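Local coordinates for molybdate-binding protein MolA (Haemophilus influenzae, PDB 3PSH) that binds molybdate and tungstate, but not sulfate or phosphate, in the periplasm and serves the MolBC transporter in low-affinity molybdate import, at residues 282-287 / 317-322. Residues are numbered along the deposited sequence; the frame is centred on the assembly and turned at random.
Sequences MPEALA and KFYRTS
The phenol ring of Tyr319 and the carboxylate of Glu284 stand almost perpendicular, their planes 83° apart, and meet only through the phenol oxygen: Tyr319 OH lies 3.2 Å from Glu284 OE2 and 3.5 Å from Glu284 CD. The ring of Tyr315 packs against that of Tyr319, while Phe318 carries Lys317 CG over the centre of one face, 3.4 Å above its plane. In this two-lobed periplasmic binding protein of the Fe/B12 type, the contact joins the first turn of helix 283-297 to the C-terminal part of helix 307-319, with Asn30 and Gln34 of helix 26-34 bonding to the polar ends.

Glu284 OE2 and Tyr319 OH form no hydrogen bond with one another; each has a partner in Asn30, whose ND2 bonds to Glu284 OE2 and whose OD1 bonds to Tyr319 OH. A side-chain amide, donor at one end and acceptor at the other, suits a residue that must bond to both a carboxylate and a phenol. Lys276 adds a salt bridge to OE2, which would probably stabilise the carboxylate as an anion in these buried surroundings. Glutamate has the length to cross from its helix: CG sits between the backbone N and carbonyl carbon (chi1 68°), and a bend at chi2 brings the acid group to the phenol. Tyrosine joins a buried ring to a hydroxyl that reaches this polar cluster. Molybdate lies about 10 Å from the Glu284 side chain, and Gln27, which binds the molybdate, belongs to the same helix as Asn30. The other carboxylate oxygen, Glu284 OE1, accepts a hydrogen bond from Gln34 NE2.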
loop_
_atom_site.group_PDB
_atom_site.type_symbol
_atom_site.label_atom_id
_atom_site.label_comp_id
_atom_site.label_asym_id
_atom_site.label_seq_id
_atom_site.Cartn_x
_atom_site.Cartn_y
_atom_site.Cartn_z
ATOM N N MET A 282 0.221 -2.690 -3.176
ATOM C CA MET A 282 1.352 -2.062 -3.828
ATOM C C MET A 282 2.044 -3.165 -4.568
ATOM O O MET A 282 2.022 -4.323 -4.102
ATOM C CB MET A 282 2.342 -1.440 -2.796
ATOM C CG MET A 282 1.810 -0.422 -1.795
ATOM S SD MET A 282 1.916 1.351 -2.382
ATOM C CE MET A 282 1.166 1.269 -4.004
ATOM N N PRO A 283 2.585 -2.847 -5.757
ATOM C CA PRO A 283 3.041 -3.916 -6.619
ATOM C C PRO A 283 4.093 -4.764 -5.953
ATOM O O PRO A 283 4.094 -5.988 -6.193
ATOM C CB PRO A 283 3.651 -3.188 -7.842
ATOM C CG PRO A 283 3.815 -1.645 -7.375
ATOM C CD PRO A 283 2.743 -1.467 -6.328
ATOM N N GLU A 284 5.016 -4.159 -5.213
ATOM C CA GLU A 284 6.052 -4.980 -4.512
ATOM C C GLU A 284 5.515 -5.837 -3.416
ATOM O O GLU A 284 6.146 -6.854 -3.067
ATOM C CB GLU A 284 7.222 -4.105 -3.969
ATOM C CG GLU A 284 6.861 -3.143 -2.815
ATOM C CD GLU A 284 6.177 -1.829 -3.166
ATOM O OE1 GLU A 284 5.651 -1.700 -4.299
ATOM O OE2 GLU A 284 6.179 -0.932 -2.284
ATOM N N ALA A 285 4.401 -5.413 -2.837
ATOM C CA ALA A 285 3.748 -6.207 -1.734
ATOM C C ALA A 285 3.215 -7.484 -2.314
ATOM O O ALA A 285 3.398 -8.514 -1.670
ATOM C CB ALA A 285 2.666 -5.433 -1.116
ATOM N N LEU A 286 2.564 -7.432 -3.491
ATOM C CA LEU A 286 2.146 -8.721 -4.190
ATOM C C LEU A 286 3.347 -9.552 -4.562
ATOM O O LEU A 286 3.516 -10.722 -4.117
ATOM C CB LEU A 286 1.300 -8.434 -5.481
ATOM C CG LEU A 286 -0.130 -8.048 -5.014
ATOM C CD1 LEU A 286 -0.385 -6.682 -4.271
ATOM C CD2 LEU A 286 -1.070 -8.121 -6.269
ATOM N N ALA A 287 4.254 -8.942 -5.344
ATOM C CA ALA A 287 5.283 -9.707 -6.010
ATOM C C ALA A 287 6.266 -10.361 -4.967
ATOM O O ALA A 287 6.621 -11.587 -5.019
ATOM C CB ALA A 287 5.986 -8.824 -6.977
ATOM N N LYS A 317 15.322 -3.176 -10.975
ATOM C CA LYS A 317 14.433 -2.759 -12.074
ATOM C C LYS A 317 13.580 -1.520 -11.761
ATOM O O LYS A 317 13.657 -0.488 -12.498
ATOM C CB LYS A 317 13.566 -3.904 -12.607
ATOM C CG LYS A 317 12.482 -3.439 -13.537
ATOM C CD LYS A 317 12.983 -3.312 -14.979
ATOM C CE LYS A 317 11.853 -2.758 -15.869
ATOM N NZ LYS A 317 12.598 -2.328 -17.203
ATOM N N PHE A 318 12.940 -1.512 -10.558
ATOM C CA PHE A 318 11.907 -0.495 -10.268
ATOM C C PHE A 318 12.410 0.568 -9.336
ATOM O O PHE A 318 11.856 1.697 -9.356
ATOM C CB PHE A 318 10.640 -1.236 -9.720
ATOM C CG PHE A 318 10.000 -2.100 -10.823
ATOM C CD1 PHE A 318 9.530 -1.502 -11.981
ATOM C CD2 PHE A 318 9.965 -3.502 -10.745
ATOM C CE1 PHE A 318 9.021 -2.250 -13.034
ATOM C CE2 PHE A 318 9.433 -4.272 -11.786
ATOM C CZ PHE A 318 8.917 -3.668 -12.937
ATOM N N TYR A 319 13.372 0.232 -8.458
ATOM C CA TYR A 319 13.922 1.288 -7.596
ATOM C C TYR A 319 15.306 1.730 -7.992
ATOM O O TYR A 319 15.822 2.612 -7.362
ATOM C CB TYR A 319 13.945 0.858 -6.114
ATOM C CG TYR A 319 12.568 0.701 -5.470
ATOM C CD1 TYR A 319 11.733 1.832 -5.263
ATOM C CD2 TYR A 319 12.110 -0.579 -5.050
ATOM C CE1 TYR A 319 10.475 1.721 -4.618
ATOM C CE2 TYR A 319 10.859 -0.683 -4.335
ATOM C CZ TYR A 319 10.039 0.434 -4.205
ATOM O OH TYR A 319 8.879 0.341 -3.502
ATOM N N ARG A 320 15.880 1.110 -9.021
ATOM C CA ARG A 320 17.210 1.455 -9.613
ATOM C C ARG A 320 18.337 1.398 -8.524
ATOM O O ARG A 320 19.390 2.139 -8.539
ATOM C CB ARG A 320 17.106 2.855 -10.306
ATOM C CG ARG A 320 16.007 2.980 -11.289
ATOM C CD ARG A 320 15.735 4.489 -11.619
ATOM N NE ARG A 320 15.010 5.061 -10.459
ATOM C CZ ARG A 320 13.687 4.905 -10.182
ATOM N NH1 ARG A 320 12.904 4.089 -10.862
ATOM N NH2 ARG A 320 13.204 5.494 -9.102
ATOM N N THR A 321 18.119 0.522 -7.552
ATOM C CA THR A 321 19.106 0.289 -6.506
ATOM C C THR A 321 18.933 -1.132 -5.926
ATOM O O THR A 321 17.995 -1.832 -6.310
ATOM C CB THR A 321 19.067 1.355 -5.376
ATOM O OG1 THR A 321 20.278 1.195 -4.613
ATOM C CG2 THR A 321 17.850 1.262 -4.483
ATOM N N SER A 322 19.882 -1.571 -5.126
ATOM C CA SER A 322 19.668 -2.818 -4.359
ATOM C C SER A 322 18.743 -2.667 -3.147
ATOM O O SER A 322 18.523 -1.546 -2.635
ATOM C CB SER A 322 21.015 -3.418 -3.928
ATOM O OG SER A 322 21.603 -2.529 -3.028
#